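B-agarase (Saccharophagus degradans, PDB 4BQ2) hydrolyses agarose chains as a family 50 exo-beta-agarase, probably releasing short products from chain ends. Local coordinates at residues 62-67 / 164-169; 90-95 / 159-164; 430-435 / 485-490; 472-477 / 592-597. One frame throughout, in Å; residues are numbered along the deposited sequence.

Interaction 1: 62-67 / 164-169; sequences WDWSEF and SGIAKI
Trp62 and Ile166 form a single antiparallel, hydrogen-bonded bridge. Trp62 N donates to Ile166 O at 2.8 Å, and Ile166 N returns a bond to Trp62 O. The two indoles pack against each other, and their six-membered rings rest together on Ile166 and Ile169. The six-membered ring of Trp62 brings CZ3 to within 3.5 Å of Ile169 CD1, while Trp64 meets the same methyl with its CH2 edge, at 3.7 Å. Ile166 crosses both indoles at about a right angle, CG2 against Trp62 CE3, and CG1 3.7 Å from Trp64 CE3. Trp64 CZ2 sits over one face of the Trp62 ring, off toward its rim. Further along, Asp63 has CG anti to the backbone N (chi1 -176°), which lets OD1 accept from both Ser65 N and Ser65 OG; the backbone bond makes an Asx turn that carries Ser65 CB to 3.8 Å from Ser164 CA. The contact pins the loop between strands 51-56 and 70-79 onto the start of strand 166-174, with Val90 and Asp92 of strand 84-92 touching Ile166 and Ile189 of strand 180-191 touching Trp64.

Interaction 2: 90-95 / 159-164; sequences VTDQNG and KNLDLS
Asp162 and Asp92 dominate the polar part of this contact. The backbone N of Asp162 donates to Asp92 OD2 at 2.7 Å along an almost straight line (178°), reaching the oxygen on its anti side, somewhat out of the carboxylate plane. In return, Asp162 OD2 is gripped by two side-chain amides. Asn94 ND2 uses the anti lone pair at 3.0 Å, its amide nearly coplanar with the carboxylate, whereas Gln93 NE2, also 3.0 Å from Asp162 OD2, comes from above the carboxylate, 52° out of plane. Asp162 holds CG anti to its own N (chi1 -180°), extending the carboxylate to these amides. The two acids keep Asp92 OD2 and Asp162 OD2 5.4 Å apart, and the surrounding N-H groups would be expected to ease the repulsion.

Local backbone bonds fix the two acids: Asp92 OD1 accepts from Asn94 N and, just past the segment, from Ala96 N, and Asp162 OD1 accepts from Ser164 N; each aspartate thus closes an Asx turn. A water links Gln93 NE2, at 3.1 Å, to Ser164 OG.

The apolar part is small: Leu161 CD1 lies 3.6 Å from Val90 CG1 and 3.4 Å from Val90 O, and Leu161 also touches Phe98 of strand 97-104.

Beyond its Asx turn, Asp92 opens a type I beta turn to Gly95 that leads from strand 84-92 toward strand 97-104. In each aspartate OD1 serves the local turn and OD2 binds across, fastening the beta hairpin 84-92/97-104 to the loop entering strand 166-174, within the beta-rich domain resembling an agarase carbohydrate-binding module.

Interaction 3: 430-435 / 485-490; sequences PFFANG and GVFIDN
Phe432 and Phe487 meet rim to rim, neither ring lying over the other: the centroids are 5.7 Å apart, the planes are inclined by 23°, and Phe432 CD2 approaches Phe487 CE2 to 3.5 Å. Both side chains place CG anti to the carbonyl carbon (chi1 -73° and -68°), which brings the rings together on the side of the sheet that Asn434 CB also faces. Outside the pair, His697 makes an edge-to-face contact with Phe432, and Arg603 forms a cation-pi interaction with Phe487.

Behind the rings, the backbones run parallel. Ala433 N bonds to Gly485 O at 2.9 Å, and Ala433 O takes Phe487 N at 3.0 Å. Phe487 O then accepts from Gly435 N, and Gly435 O from Asp489 N, so donor and acceptor alternate along strand 431-435. Asn434 CA adds a CA-H...O contact to Phe487 O at 3.1 Å. On the other side of the sheet, Ala433 CB and Val486 CG2 are 4.2 Å apart; there Val473 and Ile477 of helix 460-477 cover Ala433.

Asp489, just past the strand, is held by Tyr582 OH and Val437 N. Neighbouring parallel strands joined through helix 460-477 make a right-handed beta-alpha-beta crossover, as in the (beta/alpha)8 barrels to which family 50 catalytic modules belong.

Interaction 4: 472-477 / 592-597; sequences VVSEEI and HYMPNH
Met594 fills the angle between Val473 and Ser474 on helix 460-477, in the outer helical layer of the (beta/alpha)8 barrel. This is the close-packed part. Met594 SD lies 3.6 Å from Val473 CG1, and Met594 CG is equally close to Ser474 CB, at 3.6 Å. The methionine leaves the end of helix 565-593 with an extended chi2 and then bends at chi3 (-75°), turning CE to Val473, where it is 3.9 Å from both CB and CG1. The two side chains cross at about a right angle, and Val486 of strand 483-488 lies against the methionine from the sheet side.

Packing is looser toward His597. In the conformer given, Ile477 CG1 stays 4.2 Å from Met594 SD, and Ile477 CG2 stands over one face of the His597 imidazole, offset toward its rim; the ring is held by a hydrogen bond from NE2 to Ser480 O and an edge-to-face contact with Tyr261. At the partly exposed side, Tyr593 CB comes within 3.8 Å of Ser474 CB, but its ring leads away to Met467, Ala470 and Arg471 on helix 460-477. Here Ser474 OG, in the conformer given, lies 3.0 Å from Tyr593 O, a hydrogen bond that is not settled.

In the fold
From the N terminus, 62-67 meets 164-169, closing a loop of 96 intervening residues. Interaction 2 is nested inside it, closing 63 residues between 90-95 and 159-164, and the two share Ser164. Together they tie strands 84-92 and 166-174, neighbours in the sheet, to the loop between strands 51-56 and 70-79 and to the loop leading into strand 166-174. Interactions 3 and 4 follow in series, on the opposite side of the chain's centre, closing loops of 49 and 114 residues. These two cross, since 472-477 falls between 430-435 and 485-490, while 592-597 comes later. Ala433 and Val486 touch Ile477 and Met594 respectively, joining the parallel strands to helix 460-477 and the end of helix 565-593.

Interaction 1: 62-67 / 164-169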
loop_
_atom_site.group_PDB
_atom_site.type_symbol
_atom_site.label_atom_id
_atom_site.label_comp_id
_atom_site.label_asym_id
_atom_site.label_seq_id
_atom_site.Cartn_x
_atom_site.Cartn_y
_atom_site.Cartn_z
ATOM N N TRP A 62 8.591 -28.345 -15.598
ATOM C CA TRP A 62 7.714 -29.459 -15.197
ATOM C C TRP A 62 6.402 -29.403 -15.954
ATOM O O TRP A 62 5.812 -28.340 -16.075
ATOM C CB TRP A 62 7.332 -29.372 -13.715
ATOM C CG TRP A 62 8.361 -29.708 -12.667
ATOM C CD1 TRP A 62 8.862 -30.941 -12.366
ATOM C CD2 TRP A 62 8.933 -28.805 -11.712
ATOM N NE1 TRP A 62 9.741 -30.854 -11.318
ATOM C CE2 TRP A 62 9.796 -29.555 -10.891
ATOM C CE3 TRP A 62 8.816 -27.425 -11.490
ATOM C CZ2 TRP A 62 10.540 -28.980 -9.862
ATOM C CZ3 TRP A 62 9.566 -26.849 -10.465
ATOM C CH2 TRP A 62 10.412 -27.632 -9.666
ATOM N N ASP A 63 5.918 -30.548 -16.428
ATOM C CA ASP A 63 4.588 -30.620 -17.033
ATOM C C ASP A 63 3.555 -31.126 -16.033
ATOM O O ASP A 63 3.432 -32.343 -15.798
ATOM C CB ASP A 63 4.590 -31.489 -18.299
ATOM C CG ASP A 63 3.231 -31.510 -19.014
ATOM O OD1 ASP A 63 2.224 -30.997 -18.478
ATOM O OD2 ASP A 63 3.160 -32.067 -20.124
ATOM N N TRP A 64 2.824 -30.182 -15.434
ATOM C CA TRP A 64 1.732 -30.508 -14.513
ATOM C C TRP A 64 0.362 -30.183 -15.115
ATOM O O TRP A 64 -0.602 -29.918 -14.378
ATOM C CB TRP A 64 1.898 -29.738 -13.180
ATOM C CG TRP A 64 3.178 -30.019 -12.404
ATOM C CD1 TRP A 64 3.914 -31.181 -12.403
ATOM C CD2 TRP A 64 3.852 -29.121 -11.507
ATOM N NE1 TRP A 64 5.001 -31.057 -11.558
ATOM C CE2 TRP A 64 4.985 -29.807 -10.995
ATOM C CE3 TRP A 64 3.589 -27.816 -11.057
ATOM C CZ2 TRP A 64 5.865 -29.222 -10.083
ATOM C CZ3 TRP A 64 4.475 -27.233 -10.147
ATOM C CH2 TRP A 64 5.600 -27.934 -9.678
ATOM N N SER A 65 0.259 -30.195 -16.441
ATOM C CA SER A 65 -0.995 -29.840 -17.102
ATOM C C SER A 65 -2.177 -30.761 -16.767
ATOM O O SER A 65 -3.329 -30.375 -16.958
ATOM C CB SER A 65 -0.815 -29.723 -18.626
ATOM O OG SER A 65 -0.578 -30.997 -19.191
ATOM N N GLU A 66 -1.918 -31.955 -16.247
ATOM C CA GLU A 66 -3.028 -32.850 -15.905
ATOM C C GLU A 66 -3.688 -32.421 -14.590
ATOM O O GLU A 66 -4.812 -32.832 -14.292
ATOM C CB GLU A 66 -2.582 -34.311 -15.825
ATOM C CG GLU A 66 -1.894 -34.712 -14.527
ATOM C CD GLU A 66 -0.380 -34.672 -14.601
ATOM O OE1 GLU A 66 0.188 -33.794 -15.320
ATOM O OE2 GLU A 66 0.248 -35.523 -13.924
ATOM N N PHE A 67 -2.989 -31.590 -13.813
ATOM C CA PHE A 67 -3.528 -31.097 -12.539
ATOM C C PHE A 67 -4.506 -29.960 -12.749
ATOM O O PHE A 67 -4.164 -28.783 -12.560
ATOM C CB PHE A 67 -2.409 -30.672 -11.597
ATOM C CG PHE A 67 -1.625 -31.819 -11.050
ATOM C CD1 PHE A 67 -2.174 -32.652 -10.091
ATOM C CD2 PHE A 67 -0.334 -32.073 -11.496
ATOM C CE1 PHE A 67 -1.454 -33.716 -9.580
ATOM C CE2 PHE A 67 0.394 -33.142 -10.993
ATOM C CZ PHE A 67 -0.164 -33.957 -10.026
ATOM N N SER A 164 1.612 -26.708 -18.222
ATOM C CA SER A 164 2.384 -27.643 -19.052
ATOM C C SER A 164 3.875 -27.344 -18.979
ATOM O O SER A 164 4.687 -28.207 -19.305
ATOM C CB SER A 164 1.866 -27.686 -20.502
ATOM O OG SER A 164 2.084 -26.456 -21.192
ATOM N N GLY A 165 4.243 -26.143 -18.506
ATOM C CA GLY A 165 5.646 -25.834 -18.257
ATOM C C GLY A 165 5.998 -24.934 -17.074
ATOM O O GLY A 165 6.268 -23.751 -17.254
ATOM N N ILE A 166 6.036 -25.489 -15.860
ATOM C CA ILE A 166 6.471 -24.722 -14.684
ATOM C C ILE A 166 8.002 -24.712 -14.595
ATOM O O ILE A 166 8.627 -25.754 -14.431
ATOM C CB ILE A 166 5.796 -25.236 -13.364
ATOM C CG1 ILE A 166 4.262 -25.105 -13.441
ATOM C CG2 ILE A 166 6.387 -24.566 -12.111
ATOM C CD1 ILE A 166 3.735 -23.745 -13.863
ATOM N N ALA A 167 8.592 -23.524 -14.679
ATOM C CA ALA A 167 10.038 -23.387 -14.853
ATOM C C ALA A 167 10.789 -23.031 -13.587
ATOM O O ALA A 167 11.981 -23.305 -13.473
ATOM C CB ALA A 167 10.359 -22.363 -15.950
ATOM N N LYS A 168 10.113 -22.398 -12.632
ATOM C CA LYS A 168 10.831 -21.961 -11.467
ATOM C C LYS A 168 9.888 -21.785 -10.291
ATOM O O LYS A 168 8.763 -21.317 -10.462
ATOM C CB LYS A 168 11.544 -20.657 -11.768
ATOM C CG LYS A 168 12.352 -20.103 -10.615
ATOM C CD LYS A 168 12.775 -18.677 -10.906
ATOM C CE LYS A 168 14.242 -18.593 -11.158
ATOM N NZ LYS A 168 14.641 -17.199 -10.783
ATOM N N ILE A 169 10.359 -22.193 -9.119
ATOM C CA ILE A 169 9.609 -21.998 -7.886
ATOM C C ILE A 169 10.545 -21.339 -6.889
ATOM O O ILE A 169 11.561 -21.909 -6.481
ATOM C CB ILE A 169 9.058 -23.320 -7.310
ATOM C CG1 ILE A 169 8.053 -23.931 -8.286
ATOM C CG2 ILE A 169 8.416 -23.085 -5.939
ATOM C CD1 ILE A 169 7.639 -25.337 -7.912
#

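Interaction 2: 90-95 / 159-164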
loop_
_atom_site.group_PDB
_atom_site.type_symbol
_atom_site.label_atom_id
_atom_site.label_comp_id
_atom_site.label_asym_id
_atom_site.label_seq_id
_atom_site.Cartn_x
_atom_site.Cartn_y
_atom_site.Cartn_z
ATOM N N VAL A 90 6.054 -18.199 -8.602
ATOM C CA VAL A 90 6.050 -19.377 -9.437
ATOM C C VAL A 90 6.011 -18.855 -10.868
ATOM O O VAL A 90 5.136 -18.068 -11.217
ATOM C CB VAL A 90 4.830 -20.278 -9.127
ATOM C CG1 VAL A 90 4.799 -21.491 -10.041
ATOM C CG2 VAL A 90 4.861 -20.733 -7.666
ATOM N N THR A 91 7.007 -19.258 -11.667
ATOM C CA THR A 91 7.185 -18.769 -13.045
ATOM C C THR A 91 7.015 -19.914 -14.055
ATOM O O THR A 91 7.521 -21.020 -13.835
ATOM C CB THR A 91 8.565 -18.089 -13.203
ATOM O OG1 THR A 91 8.665 -17.023 -12.250
ATOM C CG2 THR A 91 8.739 -17.471 -14.595
ATOM N N ASP A 92 6.235 -19.677 -15.106
ATOM C CA ASP A 92 6.049 -20.694 -16.131
ATOM C C ASP A 92 7.005 -20.462 -17.304
ATOM O O ASP A 92 7.742 -19.476 -17.349
ATOM C CB ASP A 92 4.573 -20.868 -16.550
ATOM C CG ASP A 92 4.016 -19.702 -17.363
ATOM O OD1 ASP A 92 4.767 -18.937 -18.033
ATOM O OD2 ASP A 92 2.782 -19.547 -17.343
ATOM N N GLN A 93 6.999 -21.394 -18.243
ATOM C CA GLN A 93 7.956 -21.380 -19.346
ATOM C C GLN A 93 7.809 -20.208 -20.291
ATOM O O GLN A 93 8.694 -19.975 -21.113
ATOM C CB GLN A 93 7.846 -22.678 -20.143
ATOM C CG GLN A 93 6.545 -22.869 -20.883
ATOM C CD GLN A 93 6.434 -24.280 -21.415
ATOM O OE1 GLN A 93 7.444 -24.973 -21.561
ATOM N NE2 GLN A 93 5.211 -24.740 -21.642
ATOM N N ASN A 94 6.697 -19.484 -20.192
ATOM C CA ASN A 94 6.478 -18.311 -21.033
ATOM C C ASN A 94 6.814 -17.010 -20.302
ATOM O O ASN A 94 6.518 -15.913 -20.794
ATOM C CB ASN A 94 5.038 -18.286 -21.494
ATOM C CG ASN A 94 4.582 -19.629 -22.022
ATOM O OD1 ASN A 94 5.123 -20.134 -23.003
ATOM N ND2 ASN A 94 3.579 -20.206 -21.389
ATOM N N GLY A 95 7.422 -17.152 -19.125
ATOM C CA GLY A 95 7.784 -16.022 -18.260
ATOM C C GLY A 95 6.660 -15.436 -17.414
ATOM O O GLY A 95 6.882 -14.472 -16.693
ATOM N N LYS A 159 -3.063 -15.327 -12.571
ATOM C CA LYS A 159 -3.861 -16.346 -11.863
ATOM C C LYS A 159 -3.795 -17.753 -12.485
ATOM O O LYS A 159 -3.869 -18.771 -11.776
ATOM C CB LYS A 159 -5.322 -15.913 -11.742
ATOM C CG LYS A 159 -5.601 -15.001 -10.536
ATOM C CD LYS A 159 -5.507 -13.518 -10.899
ATOM C CE LYS A 159 -6.133 -12.640 -9.789
ATOM N NZ LYS A 159 -6.316 -11.225 -10.264
ATOM N N ASN A 160 -3.695 -17.807 -13.806
ATOM C CA ASN A 160 -3.590 -19.091 -14.495
ATOM C C ASN A 160 -2.336 -19.211 -15.331
ATOM O O ASN A 160 -2.276 -18.715 -16.471
ATOM C CB ASN A 160 -4.852 -19.337 -15.307
ATOM C CG ASN A 160 -6.064 -19.453 -14.412
ATOM O OD1 ASN A 160 -6.205 -20.431 -13.669
ATOM N ND2 ASN A 160 -6.897 -18.422 -14.408
ATOM N N LEU A 161 -1.340 -19.849 -14.730
ATOM C CA LEU A 161 -0.056 -20.123 -15.351
ATOM C C LEU A 161 -0.197 -21.250 -16.383
ATOM O O LEU A 161 -1.188 -21.974 -16.363
ATOM C CB LEU A 161 0.986 -20.520 -14.293
ATOM C CG LEU A 161 1.422 -19.455 -13.271
ATOM C CD1 LEU A 161 2.550 -19.994 -12.406
ATOM C CD2 LEU A 161 1.841 -18.147 -13.955
ATOM N N ASP A 162 0.809 -21.390 -17.255
ATOM C CA ASP A 162 0.898 -22.530 -18.187
ATOM C C ASP A 162 1.458 -23.729 -17.432
ATOM O O ASP A 162 2.669 -23.916 -17.342
ATOM C CB ASP A 162 1.788 -22.162 -19.400
ATOM C CG ASP A 162 1.927 -23.293 -20.426
ATOM O OD1 ASP A 162 1.296 -24.373 -20.292
ATOM O OD2 ASP A 162 2.699 -23.082 -21.375
ATOM N N LEU A 163 0.546 -24.542 -16.903
ATOM C CA LEU A 163 0.892 -25.718 -16.107
ATOM C C LEU A 163 1.687 -26.774 -16.894
ATOM O O LEU A 163 2.389 -27.615 -16.305
ATOM C CB LEU A 163 -0.375 -26.312 -15.471
ATOM C CG LEU A 163 -1.044 -25.367 -14.448
ATOM C CD1 LEU A 163 -2.088 -26.101 -13.613
ATOM C CD2 LEU A 163 -0.016 -24.724 -13.517
ATOM N N SER A 164 1.612 -26.708 -18.222
ATOM C CA SER A 164 2.384 -27.643 -19.052
ATOM C C SER A 164 3.875 -27.344 -18.979
ATOM O O SER A 164 4.687 -28.207 -19.305
ATOM C CB SER A 164 1.866 -27.686 -20.502
ATOM O OG SER A 164 2.084 -26.456 -21.192
HETATM O O HOH W 1 4.248 -27.124 -23.391
#

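Interaction 3: 430-435 / 485-490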
loop_
_atom_site.group_PDB
_atom_site.type_symbol
_atom_site.label_atom_id
_atom_site.label_comp_id
_atom_site.label_asym_id
_atom_site.label_seq_id
_atom_site.Cartn_x
_atom_site.Cartn_y
_atom_site.Cartn_z
ATOM N N PRO A 430 -0.545 18.318 15.609
ATOM C CA PRO A 430 -0.323 18.753 14.232
ATOM C C PRO A 430 -0.877 17.761 13.234
ATOM O O PRO A 430 -1.152 16.600 13.584
ATOM C CB PRO A 430 1.220 18.774 14.114
ATOM C CG PRO A 430 1.699 18.901 15.514
ATOM C CD PRO A 430 0.727 18.066 16.306
ATOM N N PHE A 431 -1.011 18.185 11.984
ATOM C CA PHE A 431 -1.540 17.291 10.936
ATOM C C PHE A 431 -0.820 17.529 9.615
ATOM O O PHE A 431 -0.213 18.582 9.411
ATOM C CB PHE A 431 -3.043 17.545 10.711
ATOM C CG PHE A 431 -3.354 18.942 10.240
ATOM C CD1 PHE A 431 -3.441 20.006 11.159
ATOM C CD2 PHE A 431 -3.555 19.197 8.879
ATOM C CE1 PHE A 431 -3.729 21.308 10.714
ATOM C CE2 PHE A 431 -3.839 20.474 8.435
ATOM C CZ PHE A 431 -3.949 21.528 9.350
ATOM N N PHE A 432 -0.915 16.550 8.722
ATOM C CA PHE A 432 -0.392 16.675 7.353
ATOM C C PHE A 432 -1.564 16.888 6.446
ATOM O O PHE A 432 -2.585 16.228 6.623
ATOM C CB PHE A 432 0.389 15.425 6.948
ATOM C CG PHE A 432 1.714 15.327 7.637
ATOM C CD1 PHE A 432 1.787 15.092 9.009
ATOM C CD2 PHE A 432 2.891 15.529 6.920
ATOM C CE1 PHE A 432 3.017 15.034 9.679
ATOM C CE2 PHE A 432 4.132 15.453 7.566
ATOM C CZ PHE A 432 4.194 15.200 8.944
ATOM N N ALA A 433 -1.421 17.805 5.493
ATOM C CA ALA A 433 -2.499 18.113 4.553
ATOM C C ALA A 433 -2.208 17.413 3.241
ATOM O O ALA A 433 -1.098 16.975 3.039
ATOM C CB ALA A 433 -2.590 19.609 4.305
ATOM N N ASN A 434 -3.194 17.362 2.344
ATOM C CA ASN A 434 -3.004 16.762 1.026
ATOM C C ASN A 434 -3.955 17.303 -0.000
ATOM O O ASN A 434 -5.061 17.800 0.317
ATOM C CB ASN A 434 -3.234 15.244 1.088
ATOM C CG ASN A 434 -4.716 14.873 1.251
ATOM O OD1 ASN A 434 -5.288 14.835 2.382
ATOM N ND2 ASN A 434 -5.347 14.602 0.138
ATOM N N GLY A 435 -3.549 17.145 -1.254
ATOM C CA GLY A 435 -4.437 17.371 -2.377
ATOM C C GLY A 435 -4.032 16.445 -3.498
ATOM O O GLY A 435 -2.938 15.822 -3.463
ATOM N N GLY A 485 2.909 20.013 6.820
ATOM C CA GLY A 485 3.279 20.110 5.432
ATOM C C GLY A 485 2.188 19.566 4.549
ATOM O O GLY A 485 1.176 19.057 5.047
ATOM N N VAL A 486 2.414 19.642 3.236
ATOM C CA VAL A 486 1.417 19.263 2.236
ATOM C C VAL A 486 1.964 18.183 1.291
ATOM O O VAL A 486 2.953 18.442 0.598
ATOM C CB VAL A 486 1.005 20.503 1.356
ATOM C CG1 VAL A 486 -0.051 20.080 0.325
ATOM C CG2 VAL A 486 0.473 21.669 2.213
ATOM N N PHE A 487 1.323 16.992 1.270
ATOM C CA PHE A 487 1.535 15.970 0.224
ATOM C C PHE A 487 0.675 16.296 -0.989
ATOM O O PHE A 487 -0.485 16.738 -0.847
ATOM C CB PHE A 487 1.085 14.585 0.717
ATOM C CG PHE A 487 1.951 14.044 1.824
ATOM C CD1 PHE A 487 3.259 13.607 1.559
ATOM C CD2 PHE A 487 1.470 13.962 3.118
ATOM C CE1 PHE A 487 4.060 13.102 2.582
ATOM C CE2 PHE A 487 2.279 13.468 4.155
ATOM C CZ PHE A 487 3.577 13.037 3.876
ATOM N N ILE A 488 1.234 16.138 -2.171
ATOM C CA ILE A 488 0.413 16.286 -3.376
ATOM C C ILE A 488 0.561 14.999 -4.196
ATOM O O ILE A 488 1.684 14.568 -4.498
ATOM C CB ILE A 488 0.798 17.515 -4.226
ATOM C CG1 ILE A 488 0.612 18.839 -3.448
ATOM C CG2 ILE A 488 -0.027 17.527 -5.527
ATOM C CD1 ILE A 488 -0.828 19.270 -3.133
ATOM N N ASP A 489 -0.575 14.383 -4.532
ATOM C CA ASP A 489 -0.608 13.131 -5.336
ATOM C C ASP A 489 -0.018 11.959 -4.554
ATOM O O ASP A 489 0.330 12.118 -3.414
ATOM C CB ASP A 489 0.077 13.309 -6.705
ATOM C CG ASP A 489 -0.750 14.145 -7.674
ATOM O OD1 ASP A 489 -2.001 14.269 -7.487
ATOM O OD2 ASP A 489 -0.139 14.693 -8.635
ATOM N N ASN A 490 0.063 10.762 -5.154
ATOM C CA ASN A 490 0.469 9.594 -4.420
ATOM C C ASN A 490 0.743 8.451 -5.387
ATOM O O ASN A 490 -0.116 8.175 -6.257
ATOM C CB ASN A 490 -0.678 9.184 -3.475
ATOM C CG ASN A 490 -0.396 7.903 -2.727
ATOM O OD1 ASN A 490 0.466 7.890 -1.858
ATOM N ND2 ASN A 490 -1.170 6.832 -3.007
#

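Interaction 4: 472-477 / 592-597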
loop_
_atom_site.group_PDB
_atom_site.type_symbol
_atom_site.label_atom_id
_atom_site.label_comp_id
_atom_site.label_asym_id
_atom_site.label_seq_id
_atom_site.Cartn_x
_atom_site.Cartn_y
_atom_site.Cartn_z
ATOM N N VAL A 472 -7.513 25.015 -3.028
ATOM C CA VAL A 472 -8.469 24.346 -2.143
ATOM C C VAL A 472 -7.794 23.913 -0.816
ATOM O O VAL A 472 -8.297 24.192 0.281
ATOM C CB VAL A 472 -9.135 23.135 -2.828
ATOM C CG1 VAL A 472 -9.989 22.339 -1.824
ATOM C CG2 VAL A 472 -10.098 23.629 -3.912
ATOM N N VAL A 473 -6.641 23.248 -0.911
ATOM C CA VAL A 473 -5.875 22.908 0.302
ATOM C C VAL A 473 -5.609 24.151 1.195
ATOM O O VAL A 473 -5.731 24.074 2.405
ATOM C CB VAL A 473 -4.515 22.253 -0.033
ATOM C CG1 VAL A 473 -3.772 21.942 1.270
ATOM C CG2 VAL A 473 -4.689 20.981 -0.890
ATOM N N SER A 474 -5.222 25.275 0.586
ATOM C CA SER A 474 -4.926 26.483 1.359
ATOM C C SER A 474 -6.172 26.992 2.095
ATOM O O SER A 474 -6.104 27.420 3.259
ATOM C CB SER A 474 -4.335 27.597 0.493
ATOM O OG SER A 474 -4.134 28.766 1.287
ATOM N N GLU A 475 -7.311 26.926 1.413
ATOM C CA GLU A 475 -8.594 27.280 2.030
ATOM C C GLU A 475 -8.921 26.386 3.250
ATOM O O GLU A 475 -9.463 26.870 4.274
ATOM C CB GLU A 475 -9.682 27.159 0.967
ATOM C CG GLU A 475 -11.047 27.601 1.400
ATOM C CD GLU A 475 -11.972 27.571 0.208
ATOM O OE1 GLU A 475 -12.113 26.501 -0.406
ATOM O OE2 GLU A 475 -12.492 28.636 -0.145
ATOM N N GLU A 476 -8.568 25.097 3.145
ATOM C CA GLU A 476 -8.719 24.153 4.241
ATOM C C GLU A 476 -7.817 24.371 5.452
ATOM O O GLU A 476 -8.280 24.227 6.579
ATOM C CB GLU A 476 -8.476 22.703 3.765
ATOM C CG GLU A 476 -9.436 22.246 2.699
ATOM C CD GLU A 476 -9.232 20.813 2.274
ATOM O OE1 GLU A 476 -8.105 20.398 1.988
ATOM O OE2 GLU A 476 -10.242 20.094 2.186
ATOM N N ILE A 477 -6.552 24.677 5.150
ATOM C CA ILE A 477 -5.410 24.798 6.063
ATOM C C ILE A 477 -5.446 26.084 6.868
ATOM O O ILE A 477 -4.988 26.145 8.017
ATOM C CB ILE A 477 -4.114 24.841 5.210
ATOM C CG1 ILE A 477 -3.845 23.468 4.600
ATOM C CG2 ILE A 477 -2.924 25.338 5.999
ATOM C CD1 ILE A 477 -3.952 22.343 5.585
ATOM N N HIS A 592 2.662 29.150 -4.165
ATOM C CA HIS A 592 1.790 30.297 -4.435
ATOM C C HIS A 592 0.718 30.549 -3.341
ATOM O O HIS A 592 0.494 31.695 -2.887
ATOM C CB HIS A 592 1.106 30.106 -5.795
ATOM C CG HIS A 592 0.242 31.260 -6.176
ATOM N ND1 HIS A 592 0.744 32.392 -6.780
ATOM C CD2 HIS A 592 -1.078 31.489 -5.982
ATOM C CE1 HIS A 592 -0.239 33.263 -6.968
ATOM N NE2 HIS A 592 -1.356 32.734 -6.498
ATOM N N TYR A 593 0.034 29.481 -2.939
ATOM C CA TYR A 593 -1.101 29.603 -2.032
ATOM C C TYR A 593 -0.714 29.342 -0.607
ATOM O O TYR A 593 -1.433 29.766 0.303
ATOM C CB TYR A 593 -2.221 28.642 -2.447
ATOM C CG TYR A 593 -2.974 29.109 -3.681
ATOM C CD1 TYR A 593 -3.890 30.161 -3.586
ATOM C CD2 TYR A 593 -2.779 28.513 -4.921
ATOM C CE1 TYR A 593 -4.603 30.588 -4.693
ATOM C CE2 TYR A 593 -3.491 28.942 -6.040
ATOM C CZ TYR A 593 -4.409 29.975 -5.912
ATOM O OH TYR A 593 -5.133 30.465 -6.986
ATOM N N MET A 594 0.383 28.612 -0.409
ATOM C CA MET A 594 0.806 28.268 0.974
ATOM C C MET A 594 2.279 28.520 1.073
ATOM O O MET A 594 3.062 27.590 1.228
ATOM C CB MET A 594 0.460 26.800 1.326
ATOM C CG MET A 594 -1.041 26.541 1.437
ATOM S SD MET A 594 -1.540 24.807 1.308
ATOM C CE MET A 594 -1.355 24.518 -0.457
ATOM N N PRO A 595 2.680 29.810 1.001
ATOM C CA PRO A 595 4.103 30.098 0.955
ATOM C C PRO A 595 4.904 29.704 2.198
ATOM O O PRO A 595 6.142 29.587 2.104
ATOM C CB PRO A 595 4.140 31.608 0.757
ATOM C CG PRO A 595 2.888 32.105 1.410
ATOM C CD PRO A 595 1.867 31.047 1.027
ATOM N N ASN A 596 4.231 29.549 3.343
ATOM C CA ASN A 596 4.891 29.229 4.593
ATOM C C ASN A 596 5.118 27.726 4.827
ATOM O O ASN A 596 5.900 27.362 5.702
ATOM C CB ASN A 596 4.079 29.774 5.759
ATOM C CG ASN A 596 3.833 31.269 5.669
ATOM O OD1 ASN A 596 2.677 31.732 5.521
ATOM N ND2 ASN A 596 4.891 32.026 5.712
ATOM N N HIS A 597 4.441 26.869 4.057
ATOM C CA HIS A 597 4.361 25.450 4.406
ATOM C C HIS A 597 5.251 24.559 3.564
ATOM O O HIS A 597 5.477 24.845 2.391
ATOM C CB HIS A 597 2.898 24.986 4.364
ATOM C CG HIS A 597 2.107 25.540 5.498
ATOM N ND1 HIS A 597 1.507 26.781 5.453
ATOM C CD2 HIS A 597 1.843 25.034 6.724
ATOM C CE1 HIS A 597 0.923 27.023 6.617
ATOM N NE2 HIS A 597 1.092 25.966 7.395
#